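Local coordinates for kinetochore protein Mis16 (Schizosaccharomyces japonicus, PDB 4XYH), which binds histones as a WD-repeat beta-propeller of the kinetochore, probably recognising histone H4 and the CENP-A chaperone Scm3 independently, at residues A[39-44]-A[374-379]; A[252-257]-A[282-287]; A[278-283]-A[301-306]; A[395-400]-A[407-412]. All coordinates share one frame; numbering follows the deposited sequence.

Interaction 1 of 4, residues A[39-44]-A[374-379]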
loop_
_atom_site.group_PDB
_atom_site.type_symbol
_atom_site.label_atom_id
_atom_site.label_comp_id
_atom_site.label_asym_id
_atom_site.label_seq_id
_atom_site.Cartn_x
_atom_site.Cartn_y
_atom_site.Cartn_z
ATOM N N PHE A 39 -17.284 20.797 4.729
ATOM C CA PHE A 39 -16.834 20.967 6.112
ATOM C C PHE A 39 -15.650 20.076 6.469
ATOM O O PHE A 39 -15.051 20.247 7.526
ATOM C CB PHE A 39 -17.956 20.659 7.111
ATOM C CG PHE A 39 -19.292 21.203 6.716
ATOM C CD1 PHE A 39 -19.416 22.482 6.183
ATOM C CD2 PHE A 39 -20.430 20.426 6.870
ATOM C CE1 PHE A 39 -20.652 22.965 5.809
ATOM C CE2 PHE A 39 -21.669 20.914 6.507
ATOM C CZ PHE A 39 -21.779 22.179 5.979
ATOM N N LEU A 40 -15.329 19.101 5.626
ATOM C CA LEU A 40 -14.319 18.116 6.015
ATOM C C LEU A 40 -13.071 18.129 5.130
ATOM O O LEU A 40 -11.989 17.742 5.578
ATOM C CB LEU A 40 -14.929 16.715 6.022
ATOM C CG LEU A 40 -16.018 16.436 7.060
ATOM C CD1 LEU A 40 -16.561 15.043 6.858
ATOM C CD2 LEU A 40 -15.486 16.575 8.458
ATOM N N TYR A 41 -13.219 18.607 3.896
ATOM C CA TYR A 41 -12.169 18.467 2.894
ATOM C C TYR A 41 -11.780 19.783 2.255
ATOM O O TYR A 41 -12.619 20.658 2.069
ATOM C CB TYR A 41 -12.603 17.484 1.787
ATOM C CG TYR A 41 -12.914 16.083 2.281
ATOM C CD1 TYR A 41 -14.176 15.759 2.758
ATOM C CD2 TYR A 41 -11.944 15.085 2.270
ATOM C CE1 TYR A 41 -14.465 14.488 3.215
ATOM C CE2 TYR A 41 -12.227 13.798 2.722
ATOM C CZ TYR A 41 -13.493 13.507 3.193
ATOM O OH TYR A 41 -13.799 12.240 3.650
ATOM N N ASP A 42 -10.506 19.907 1.898
ATOM C CA ASP A 42 -10.062 20.960 0.988
ATOM C C ASP A 42 -10.090 20.507 -0.470
ATOM O O ASP A 42 -10.104 21.330 -1.376
ATOM C CB ASP A 42 -8.656 21.422 1.349
ATOM C CG ASP A 42 -8.640 22.326 2.559
ATOM O OD1 ASP A 42 -9.695 22.946 2.835
ATOM O OD2 ASP A 42 -7.590 22.403 3.237
ATOM N N LEU A 43 -10.101 19.194 -0.686
ATOM C CA LEU A 43 -10.053 18.628 -2.027
ATOM C C LEU A 43 -10.667 17.227 -2.065
ATOM O O LEU A 43 -10.286 16.359 -1.281
ATOM C CB LEU A 43 -8.605 18.564 -2.528
ATOM C CG LEU A 43 -8.405 17.783 -3.836
ATOM C CD1 LEU A 43 -8.948 18.564 -5.024
ATOM C CD2 LEU A 43 -6.956 17.423 -4.050
ATOM N N VAL A 44 -11.630 17.013 -2.955
ATOM C CA VAL A 44 -12.104 15.660 -3.248
ATOM C C VAL A 44 -12.266 15.446 -4.740
ATOM O O VAL A 44 -13.029 16.139 -5.389
ATOM C CB VAL A 44 -13.450 15.331 -2.599
ATOM C CG1 VAL A 44 -13.872 13.941 -3.025
ATOM C CG2 VAL A 44 -13.351 15.399 -1.099
ATOM N N LEU A 374 -7.311 9.675 17.101
ATOM C CA LEU A 374 -8.045 9.556 15.829
ATOM C C LEU A 374 -8.418 10.922 15.270
ATOM O O LEU A 374 -9.401 11.533 15.675
ATOM C CB LEU A 374 -9.310 8.704 15.988
ATOM C CG LEU A 374 -10.206 8.517 14.751
ATOM C CD1 LEU A 374 -9.423 7.953 13.602
ATOM C CD2 LEU A 374 -11.366 7.596 15.056
ATOM N N MET A 375 -7.627 11.379 14.318
ATOM C CA MET A 375 -7.670 12.756 13.849
ATOM C C MET A 375 -8.718 13.013 12.761
ATOM O O MET A 375 -9.284 14.105 12.688
ATOM C CB MET A 375 -6.289 13.133 13.325
ATOM C CG MET A 375 -6.113 14.588 13.042
ATOM S SD MET A 375 -4.809 14.851 11.824
ATOM C CE MET A 375 -5.829 15.482 10.500
ATOM N N PHE A 376 -8.958 12.017 11.906
ATOM C CA PHE A 376 -9.847 12.179 10.747
ATOM C C PHE A 376 -10.326 10.840 10.212
ATOM O O PHE A 376 -9.573 9.860 10.157
ATOM C CB PHE A 376 -9.139 12.946 9.631
ATOM C CG PHE A 376 -10.034 13.353 8.492
ATOM C CD1 PHE A 376 -10.751 14.542 8.546
ATOM C CD2 PHE A 376 -10.124 12.580 7.351
ATOM C CE1 PHE A 376 -11.554 14.939 7.496
ATOM C CE2 PHE A 376 -10.933 12.966 6.290
ATOM C CZ PHE A 376 -11.653 14.152 6.362
ATOM N N MET A 377 -11.589 10.799 9.819
ATOM C CA MET A 377 -12.120 9.623 9.161
ATOM C C MET A 377 -12.640 9.985 7.790
ATOM O O MET A 377 -13.454 10.898 7.638
ATOM C CB MET A 377 -13.233 8.981 9.973
ATOM C CG MET A 377 -14.070 7.996 9.143
ATOM S SD MET A 377 -15.217 7.083 10.180
ATOM C CE MET A 377 -14.112 6.518 11.473
ATOM N N HIS A 378 -12.162 9.263 6.788
ATOM C CA HIS A 378 -12.651 9.428 5.439
ATOM C C HIS A 378 -13.762 8.410 5.153
ATOM O O HIS A 378 -13.514 7.199 5.135
ATOM C CB HIS A 378 -11.489 9.283 4.465
ATOM C CG HIS A 378 -11.900 9.196 3.037
ATOM N ND1 HIS A 378 -12.424 10.269 2.346
ATOM C CD2 HIS A 378 -11.846 8.169 2.153
ATOM C CE1 HIS A 378 -12.678 9.907 1.104
ATOM N NE2 HIS A 378 -12.327 8.637 0.959
ATOM N N GLY A 379 -14.984 8.907 4.947
ATOM C CA GLY A 379 -16.138 8.061 4.704
ATOM C C GLY A 379 -16.613 8.028 3.254
ATOM O O GLY A 379 -17.741 7.622 2.973
#
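The two backbones stay well apart where L40 and Y41 meet F376 and H378. The nearest CA pair, L40 and F376, is 8.8 Å apart. Residues 39-44 turn a corner at D42 and lead into strand 41-48. Residues 374-378 are a strand. Side chains therefore make most of the contact. F376 turns its edge to the face of Y41 in a T-shaped stack. The planes stand at 89° and the centroids are 5.3 Å apart. F376 CZ lies over the rim of the tyrosine ring, 3.7 Å from Y41 CE2. F376 CG is anti to its backbone N (chi1 -171°), which sends the ring toward residues 40 and 41. There F376 CE1 also comes 3.4 Å from the backbone O of L40. At its far end Y41 OH hydrogen-bonds H378 ND1 at 2.7 Å; either could donate. The two rings meet rim to rim, nearly perpendicular. Both imidazole nitrogens have partners, because H378 NE2 bonds Q408 OE1. Y41 OH also pairs with W33 NE1 of helix 19-40. The cluster thus joins helix 19-40 and the start of strand 41-48 to strand 374-378, an outer strand of its sheet, with W410 of strand 406-412 packed against Y41 and F376.

Interaction 2 of 4, residues A[252-257]-A[282-287]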
loop_
_atom_site.group_PDB
_atom_site.type_symbol
_atom_site.label_atom_id
_atom_site.label_comp_id
_atom_site.label_asym_id
_atom_site.label_seq_id
_atom_site.Cartn_x
_atom_site.Cartn_y
_atom_site.Cartn_z
ATOM N N THR A 252 11.197 -6.541 6.909
ATOM C CA THR A 252 10.144 -7.015 7.798
ATOM C C THR A 252 8.983 -7.655 7.025
ATOM O O THR A 252 8.683 -7.254 5.900
ATOM C CB THR A 252 9.586 -5.893 8.683
ATOM O OG1 THR A 252 8.630 -6.458 9.584
ATOM C CG2 THR A 252 8.909 -4.806 7.852
ATOM N N SER A 253 8.329 -8.643 7.628
ATOM C CA SER A 253 7.176 -9.293 6.985
ATOM C C SER A 253 6.101 -9.617 8.005
ATOM O O SER A 253 6.397 -9.776 9.179
ATOM C CB SER A 253 7.597 -10.577 6.262
ATOM O OG SER A 253 8.072 -11.549 7.195
ATOM N N VAL A 254 4.853 -9.695 7.545
ATOM C CA VAL A 254 3.726 -10.086 8.363
ATOM C C VAL A 254 2.873 -11.071 7.562
ATOM O O VAL A 254 2.925 -11.090 6.318
ATOM C CB VAL A 254 2.871 -8.873 8.805
ATOM C CG1 VAL A 254 3.694 -7.923 9.658
ATOM C CG2 VAL A 254 2.301 -8.139 7.606
ATOM N N SER A 255 2.087 -11.878 8.276
ATOM C CA SER A 255 1.454 -13.066 7.698
ATOM C C SER A 255 0.100 -13.392 8.341
ATOM O O SER A 255 -0.182 -12.978 9.466
ATOM C CB SER A 255 2.410 -14.269 7.846
ATOM O OG SER A 255 1.785 -15.519 7.601
ATOM N N ASP A 256 -0.720 -14.161 7.629
ATOM C CA ASP A 256 -1.912 -14.775 8.208
ATOM C C ASP A 256 -1.573 -15.656 9.435
ATOM O O ASP A 256 -2.445 -15.948 10.260
ATOM C CB ASP A 256 -2.650 -15.614 7.156
ATOM C CG ASP A 256 -3.785 -14.843 6.456
ATOM O OD1 ASP A 256 -3.793 -13.594 6.487
ATOM O OD2 ASP A 256 -4.674 -15.494 5.853
ATOM N N ASP A 257 -0.312 -16.056 9.576
ATOM C CA ASP A 257 0.072 -16.917 10.690
ATOM C C ASP A 257 0.255 -16.129 11.989
ATOM O O ASP A 257 0.747 -16.678 12.990
ATOM C CB ASP A 257 1.343 -17.719 10.346
ATOM C CG ASP A 257 2.630 -16.882 10.358
ATOM O OD1 ASP A 257 2.640 -15.708 10.814
ATOM O OD2 ASP A 257 3.663 -17.435 9.903
ATOM N N GLN A 282 -4.882 -12.643 15.496
ATOM C CA GLN A 282 -5.510 -12.888 14.206
ATOM C C GLN A 282 -4.558 -12.437 13.096
ATOM O O GLN A 282 -3.580 -11.756 13.381
ATOM C CB GLN A 282 -6.851 -12.151 14.116
ATOM C CG GLN A 282 -7.835 -12.499 15.237
ATOM C CD GLN A 282 -9.211 -11.904 14.997
ATOM O OE1 GLN A 282 -9.681 -11.841 13.859
ATOM N NE2 GLN A 282 -9.860 -11.455 16.066
ATOM N N PRO A 283 -4.822 -12.835 11.834
ATOM C CA PRO A 283 -3.968 -12.455 10.701
ATOM C C PRO A 283 -3.497 -10.998 10.681
ATOM O O PRO A 283 -4.250 -10.065 10.988
ATOM C CB PRO A 283 -4.869 -12.750 9.503
ATOM C CG PRO A 283 -5.566 -13.998 9.936
ATOM C CD PRO A 283 -5.843 -13.818 11.414
ATOM N N VAL A 284 -2.227 -10.824 10.344
ATOM C CA VAL A 284 -1.649 -9.496 10.206
ATOM C C VAL A 284 -1.555 -9.133 8.730
ATOM O O VAL A 284 -0.857 -9.813 7.974
ATOM C CB VAL A 284 -0.261 -9.419 10.851
ATOM C CG1 VAL A 284 0.186 -7.974 10.942
ATOM C CG2 VAL A 284 -0.303 -10.044 12.240
ATOM N N ASN A 285 -2.256 -8.066 8.337
ATOM C CA ASN A 285 -2.428 -7.716 6.923
ATOM C C ASN A 285 -1.435 -6.719 6.355
ATOM O O ASN A 285 -1.170 -6.739 5.158
ATOM C CB ASN A 285 -3.840 -7.174 6.686
ATOM C CG ASN A 285 -4.904 -8.219 6.937
ATOM O OD1 ASN A 285 -4.699 -9.397 6.644
ATOM N ND2 ASN A 285 -6.030 -7.806 7.502
ATOM N N GLY A 286 -0.909 -5.830 7.190
ATOM C CA GLY A 286 0.016 -4.822 6.701
ATOM C C GLY A 286 1.066 -4.459 7.728
ATOM O O GLY A 286 0.881 -4.670 8.939
ATOM N N VAL A 287 2.172 -3.902 7.242
ATOM C CA VAL A 287 3.271 -3.489 8.097
ATOM C C VAL A 287 3.939 -2.274 7.465
ATOM O O VAL A 287 4.021 -2.164 6.241
ATOM C CB VAL A 287 4.292 -4.638 8.293
ATOM C CG1 VAL A 287 4.809 -5.112 6.938
ATOM C CG2 VAL A 287 5.453 -4.223 9.228
HETATM O O HOH W 1 -5.959 -12.028 5.907
#
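V254 meets V284 and V287 in the tight part of this contact, while D256 and P283 form its looser end. Strands 252-255 and 284-287 run antiparallel at 159°, with axes 5.5 Å apart at closest. One backbone bond joins them, from V284 N to S255 O at 3.1 Å.

In the packed part, V254 CB lies 3.5 Å from V284 CG1, and these two side chains cross at about a right angle. V254 CG1 lies anti to its carbonyl carbon (chi1 -62°) and reaches V287 CB at 3.6 Å. V254 CG2 rests near the backbone of G286. Further along, T252 CG2 and V287 CG2 meet tip to tip at 3.8 Å.

The other end is partly exposed and more polar. D256 OD1 lies 3.3 Å from P283 CB. A water lies between the polar ends of D256 and N285, 2.7 Å from D256 OD1 and 3.0 Å from N285 OD1. N239 ND2 bonds both D256 OD1 and V284 O, and N285 ND2 donates to V328 O.

The contact lies between two four-stranded sheets, 238-278 and 284-321, which are neighbouring blades of the propeller. L260 of strand 259-264 and T299 of strand 296-301 also touch V254, and L297 packs on V287.

Interaction 3 of 4, residues A[278-283]-A[301-306]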
loop_
_atom_site.group_PDB
_atom_site.type_symbol
_atom_site.label_atom_id
_atom_site.label_comp_id
_atom_site.label_asym_id
_atom_site.label_seq_id
_atom_site.Cartn_x
_atom_site.Cartn_y
_atom_site.Cartn_z
ATOM N N LYS A 278 4.709 -13.172 17.892
ATOM C CA LYS A 278 3.291 -13.132 17.596
ATOM C C LYS A 278 2.839 -11.685 17.818
ATOM O O LYS A 278 2.982 -11.156 18.913
ATOM C CB LYS A 278 2.516 -14.113 18.476
ATOM C CG LYS A 278 1.002 -13.989 18.322
ATOM C CD LYS A 278 0.251 -15.038 19.120
ATOM C CE LYS A 278 0.389 -14.818 20.615
ATOM N NZ LYS A 278 -0.842 -15.285 21.348
ATOM N N ALA A 279 2.336 -11.037 16.773
ATOM C CA ALA A 279 1.976 -9.626 16.855
ATOM C C ALA A 279 0.514 -9.449 17.228
ATOM O O ALA A 279 0.175 -8.537 17.973
ATOM C CB ALA A 279 2.274 -8.907 15.524
ATOM N N HIS A 280 -0.356 -10.296 16.680
ATOM C CA HIS A 280 -1.787 -10.259 17.000
ATOM C C HIS A 280 -2.312 -11.679 17.212
ATOM O O HIS A 280 -1.586 -12.633 16.978
ATOM C CB HIS A 280 -2.583 -9.572 15.885
ATOM C CG HIS A 280 -2.172 -8.154 15.640
ATOM N ND1 HIS A 280 -2.941 -7.078 16.040
ATOM C CD2 HIS A 280 -1.076 -7.633 15.046
ATOM C CE1 HIS A 280 -2.330 -5.958 15.700
ATOM N NE2 HIS A 280 -1.198 -6.264 15.096
ATOM N N GLU A 281 -3.574 -11.814 17.626
ATOM C CA GLU A 281 -4.174 -13.137 17.767
ATOM C C GLU A 281 -4.782 -13.580 16.440
ATOM O O GLU A 281 -5.146 -14.745 16.282
ATOM C CB GLU A 281 -5.243 -13.158 18.868
ATOM C CG GLU A 281 -4.706 -12.919 20.273
ATOM C CD GLU A 281 -3.582 -13.867 20.643
ATOM O OE1 GLU A 281 -3.720 -15.087 20.382
ATOM O OE2 GLU A 281 -2.550 -13.391 21.186
ATOM N N GLN A 282 -4.882 -12.643 15.496
ATOM C CA GLN A 282 -5.510 -12.888 14.206
ATOM C C GLN A 282 -4.558 -12.437 13.096
ATOM O O GLN A 282 -3.580 -11.756 13.381
ATOM C CB GLN A 282 -6.851 -12.151 14.116
ATOM C CG GLN A 282 -7.835 -12.499 15.237
ATOM C CD GLN A 282 -9.211 -11.904 14.997
ATOM O OE1 GLN A 282 -9.681 -11.841 13.859
ATOM N NE2 GLN A 282 -9.860 -11.455 16.066
ATOM N N PRO A 283 -4.822 -12.835 11.834
ATOM C CA PRO A 283 -3.968 -12.455 10.701
ATOM C C PRO A 283 -3.497 -10.998 10.681
ATOM O O PRO A 283 -4.250 -10.065 10.988
ATOM C CB PRO A 283 -4.869 -12.750 9.503
ATOM C CG PRO A 283 -5.566 -13.998 9.936
ATOM C CD PRO A 283 -5.843 -13.818 11.414
ATOM N N SER A 301 -4.146 -5.466 11.576
ATOM C CA SER A 301 -4.585 -6.830 11.795
ATOM C C SER A 301 -6.043 -7.034 11.464
ATOM O O SER A 301 -6.832 -6.086 11.482
ATOM C CB SER A 301 -4.350 -7.242 13.247
ATOM O OG SER A 301 -4.862 -8.546 13.485
ATOM N N ALA A 302 -6.395 -8.295 11.209
ATOM C CA ALA A 302 -7.785 -8.708 11.065
ATOM C C ALA A 302 -8.590 -8.549 12.369
ATOM O O ALA A 302 -9.818 -8.644 12.358
ATOM C CB ALA A 302 -7.852 -10.163 10.576
ATOM N N ASP A 303 -7.909 -8.314 13.489
ATOM C CA ASP A 303 -8.598 -8.119 14.766
ATOM C C ASP A 303 -9.136 -6.697 14.926
ATOM O O ASP A 303 -9.410 -6.267 16.036
ATOM C CB ASP A 303 -7.672 -8.468 15.946
ATOM C CG ASP A 303 -6.516 -7.475 16.131
ATOM O OD1 ASP A 303 -6.465 -6.421 15.452
ATOM O OD2 ASP A 303 -5.643 -7.752 16.988
ATOM N N HIS A 304 -9.230 -5.969 13.815
ATOM C CA HIS A 304 -9.752 -4.590 13.756
ATOM C C HIS A 304 -8.795 -3.542 14.349
ATOM O O HIS A 304 -9.162 -2.381 14.481
ATOM C CB HIS A 304 -11.121 -4.463 14.465
ATOM C CG HIS A 304 -12.132 -5.496 14.060
ATOM N ND1 HIS A 304 -13.436 -5.472 14.515
ATOM C CD2 HIS A 304 -12.038 -6.582 13.253
ATOM C CE1 HIS A 304 -14.099 -6.493 14.002
ATOM N NE2 HIS A 304 -13.274 -7.183 13.234
ATOM N N THR A 305 -7.572 -3.921 14.692
ATOM C CA THR A 305 -6.705 -2.943 15.322
ATOM C C THR A 305 -5.427 -2.695 14.553
ATOM O O THR A 305 -5.032 -3.483 13.692
ATOM C CB THR A 305 -6.320 -3.362 16.766
ATOM O OG1 THR A 305 -5.470 -4.517 16.724
ATOM C CG2 THR A 305 -7.562 -3.676 17.579
ATOM N N VAL A 306 -4.786 -1.580 14.887
ATOM C CA VAL A 306 -3.426 -1.323 14.478
ATOM C C VAL A 306 -2.545 -1.285 15.719
ATOM O O VAL A 306 -2.840 -0.566 16.665
ATOM C CB VAL A 306 -3.303 0.002 13.700
ATOM C CG1 VAL A 306 -1.833 0.396 13.545
ATOM C CG2 VAL A 306 -3.956 -0.138 12.361
HETATM O O HOH W 2 -5.188 -10.007 18.333
#
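H280 lies against S301 and D303, and most of the polar atoms between them are hydrogen-bonded. H280 ND1 donates to D303 OD2 at 2.9 Å, with an N-H...O angle of 160°. The oxygen lies almost in the ring plane but is approached from above the carboxylate plane. H280 NE2 bonds T299 OG1, so both imidazole nitrogens are satisfied. Together these bonds hold the ring's rotation. S301 CB sits over one face of the imidazole, 3.3 Å from its centroid, in a CH-pi contact.

The carboxylate of D303 is shared widely. A water bridges D303 OD2 to E281 N. D303 OD1 accepts T305 N at 2.8 Å in an Asx turn. T305 OG1 is also near D303 OD1, at a doubtfully short distance. D303 CG lies between its own backbone N and carbonyl carbon (chi1 69°), which brings OD1 within reach of T305 N.

P283 O takes two donors: A302 N at 2.8 Å, nearly straight at 173°, and S301 OG at 3.0 Å. S301 OG in turn accepts D303 N at 3.1 Å, forming an ST turn. At the more exposed side the amide of Q282 packs across D303, with Q282 NE2 3.7 Å from D303 CB.

The network of H280, T299 and D303, with D303 in the tight turn 301-304, is the His-Ser/Thr-Asp hydrogen-bond network characteristic of WD40 blades.

Interaction 4 of 4, residues A[395-400]-A[407-412]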
loop_
_atom_site.group_PDB
_atom_site.type_symbol
_atom_site.label_atom_id
_atom_site.label_comp_id
_atom_site.label_asym_id
_atom_site.label_seq_id
_atom_site.Cartn_x
_atom_site.Cartn_y
_atom_site.Cartn_z
ATOM N N LYS A 395 1.407 18.485 0.693
ATOM C CA LYS A 395 0.988 18.206 2.054
ATOM C C LYS A 395 -0.445 17.664 2.054
ATOM O O LYS A 395 -1.300 18.173 1.336
ATOM C CB LYS A 395 1.074 19.474 2.915
ATOM C CG LYS A 395 2.492 20.006 3.126
ATOM C CD LYS A 395 3.275 19.099 4.063
ATOM C CE LYS A 395 2.508 18.890 5.368
ATOM N NZ LYS A 395 3.317 18.204 6.408
ATOM N N TRP A 396 -0.685 16.618 2.838
ATOM C CA TRP A 396 -2.039 16.160 3.138
ATOM C C TRP A 396 -2.892 15.794 1.941
ATOM O O TRP A 396 -4.099 16.032 1.950
ATOM C CB TRP A 396 -2.770 17.221 3.974
ATOM C CG TRP A 396 -2.178 17.294 5.330
ATOM C CD1 TRP A 396 -1.276 18.210 5.780
ATOM C CD2 TRP A 396 -2.380 16.370 6.399
ATOM N NE1 TRP A 396 -0.925 17.929 7.072
ATOM C CE2 TRP A 396 -1.585 16.800 7.476
ATOM C CE3 TRP A 396 -3.160 15.221 6.551
ATOM C CZ2 TRP A 396 -1.548 16.128 8.695
ATOM C CZ3 TRP A 396 -3.125 14.555 7.765
ATOM C CH2 TRP A 396 -2.325 15.010 8.820
ATOM N N VAL A 397 -2.289 15.195 0.923
ATOM C CA VAL A 397 -3.085 14.677 -0.174
ATOM C C VAL A 397 -2.970 13.160 -0.206
ATOM O O VAL A 397 -1.868 12.627 -0.172
ATOM C CB VAL A 397 -2.651 15.268 -1.524
ATOM C CG1 VAL A 397 -3.407 14.595 -2.673
ATOM C CG2 VAL A 397 -2.874 16.797 -1.538
ATOM N N LEU A 398 -4.102 12.461 -0.273
ATOM C CA LEU A 398 -4.086 11.000 -0.299
ATOM C C LEU A 398 -4.842 10.463 -1.492
ATOM O O LEU A 398 -5.782 11.091 -1.981
ATOM C CB LEU A 398 -4.676 10.418 0.989
ATOM C CG LEU A 398 -3.785 10.747 2.190
ATOM C CD1 LEU A 398 -4.253 12.021 2.913
ATOM C CD2 LEU A 398 -3.666 9.601 3.141
ATOM N N ALA A 399 -4.412 9.304 -1.963
ATOM C CA ALA A 399 -5.164 8.548 -2.936
ATOM C C ALA A 399 -5.622 7.257 -2.265
ATOM O O ALA A 399 -4.852 6.632 -1.527
ATOM C CB ALA A 399 -4.308 8.251 -4.180
ATOM N N SER A 400 -6.868 6.860 -2.510
ATOM C CA SER A 400 -7.368 5.592 -1.982
ATOM C C SER A 400 -8.291 4.905 -2.982
ATOM O O SER A 400 -9.010 5.564 -3.733
ATOM C CB SER A 400 -8.088 5.800 -0.638
ATOM O OG SER A 400 -9.061 6.836 -0.707
ATOM N N LEU A 407 -11.616 5.267 -7.521
ATOM C CA LEU A 407 -10.408 5.915 -7.036
ATOM C C LEU A 407 -10.763 7.284 -6.448
ATOM O O LEU A 407 -11.453 8.074 -7.077
ATOM C CB LEU A 407 -9.375 6.075 -8.154
ATOM C CG LEU A 407 -8.213 7.023 -7.824
ATOM C CD1 LEU A 407 -7.380 6.481 -6.677
ATOM C CD2 LEU A 407 -7.330 7.289 -9.044
ATOM N N GLN A 408 -10.302 7.560 -5.237
ATOM C CA GLN A 408 -10.537 8.873 -4.654
ATOM C C GLN A 408 -9.228 9.541 -4.276
ATOM O O GLN A 408 -8.332 8.913 -3.705
ATOM C CB GLN A 408 -11.450 8.779 -3.428
ATOM C CG GLN A 408 -12.897 8.989 -3.751
ATOM C CD GLN A 408 -13.828 8.629 -2.606
ATOM O OE1 GLN A 408 -13.390 8.357 -1.478
ATOM N NE2 GLN A 408 -15.128 8.611 -2.899
ATOM N N ILE A 409 -9.138 10.819 -4.623
ATOM C CA ILE A 409 -8.019 11.666 -4.279
ATOM C C ILE A 409 -8.547 12.789 -3.397
ATOM O O ILE A 409 -9.363 13.597 -3.831
ATOM C CB ILE A 409 -7.331 12.217 -5.537
ATOM C CG1 ILE A 409 -6.795 11.047 -6.366
ATOM C CG2 ILE A 409 -6.197 13.182 -5.169
ATOM C CD1 ILE A 409 -6.096 11.457 -7.640
ATOM N N TRP A 410 -8.098 12.828 -2.150
ATOM C CA TRP A 410 -8.688 13.742 -1.190
ATOM C C TRP A 410 -7.680 14.375 -0.240
ATOM O O TRP A 410 -6.582 13.858 -0.022
ATOM C CB TRP A 410 -9.765 13.026 -0.374
ATOM C CG TRP A 410 -9.336 11.703 0.158
ATOM C CD1 TRP A 410 -9.289 10.515 -0.531
ATOM C CD2 TRP A 410 -8.899 11.414 1.485
ATOM N NE1 TRP A 410 -8.852 9.505 0.297
ATOM C CE2 TRP A 410 -8.606 10.029 1.539
ATOM C CE3 TRP A 410 -8.726 12.185 2.640
ATOM C CZ2 TRP A 410 -8.146 9.407 2.702
ATOM C CZ3 TRP A 410 -8.271 11.559 3.793
ATOM C CH2 TRP A 410 -7.985 10.186 3.812
ATOM N N SER A 411 -8.078 15.507 0.322
ATOM C CA SER A 411 -7.271 16.224 1.286
ATOM C C SER A 411 -8.152 16.688 2.427
ATOM O O SER A 411 -9.096 17.444 2.201
ATOM C CB SER A 411 -6.598 17.417 0.633
ATOM O OG SER A 411 -5.826 18.106 1.596
ATOM N N PRO A 412 -7.884 16.214 3.653
ATOM C CA PRO A 412 -8.724 16.708 4.752
ATOM C C PRO A 412 -8.505 18.201 4.976
ATOM O O PRO A 412 -7.437 18.736 4.669
ATOM C CB PRO A 412 -8.273 15.887 5.955
ATOM C CG PRO A 412 -6.948 15.312 5.562
ATOM C CD PRO A 412 -6.938 15.175 4.088
#
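L398 pairs with W410 and S400 with Q408 in an antiparallel beta hairpin, whose strands run at 158° with axes 4.8 Å apart. It belongs to a WD blade of the beta-propeller. Both pairs are hydrogen-bonded; A399 and I409 between them form a non-hydrogen-bonded pair. Each bonded pair has two backbone bonds, such as Q408 N to S400 O at 2.8 Å.

L398, S400, Q408 and W410 share one face. W410 CG lies between its backbone N and carbonyl carbon (chi1 48°), which leans the indole toward L398 and S400 of the partner strand. L398 CB sits over the six-membered ring, 4.1 Å from its centroid, in a CH-pi contact. Beyond it L398 CD1 approaches W410 CZ3. H378 stacks on the same indole. A399 and I409 point to the other face, toward W58, where I409 CG2 meets V397 CG1 at 4.0 Å. At the open end W396 CE3 lies 3.9 Å from P412 CG, and S411 OG donates to W396 O at 2.7 Å, from above the carbonyl plane.

S400 OG is gripped twice, since H381 NE2 also bonds it. From W410 NE1 it accepts a hydrogen bond of 2.9 Å at 161°, lying close to the indole plane.

From the N terminus, residues 39-44 come first and wait until 374-379 to close interaction 1, a loop of more than 300 residues. Interactions 2 and 3 both fall within that loop. Interaction 2 brings neighbouring blades together; interaction 3 ties the connection between those two blades to the 301-306 turn of the later one. Interaction 3 begins on the stretch where interaction 2 ends, sharing Q282 and P283, and closes at 301-306. Interaction 4 follows interaction 1 and closes a short hairpin. Strands 41-48 and 406-412 are neighbours in one sheet, so the chain's two ends complete a blade together. The backbones of D42 and S411 meet there, linking interactions 1 and 4. Interactions 2 and 4 lie on opposite sides of the chain's centre.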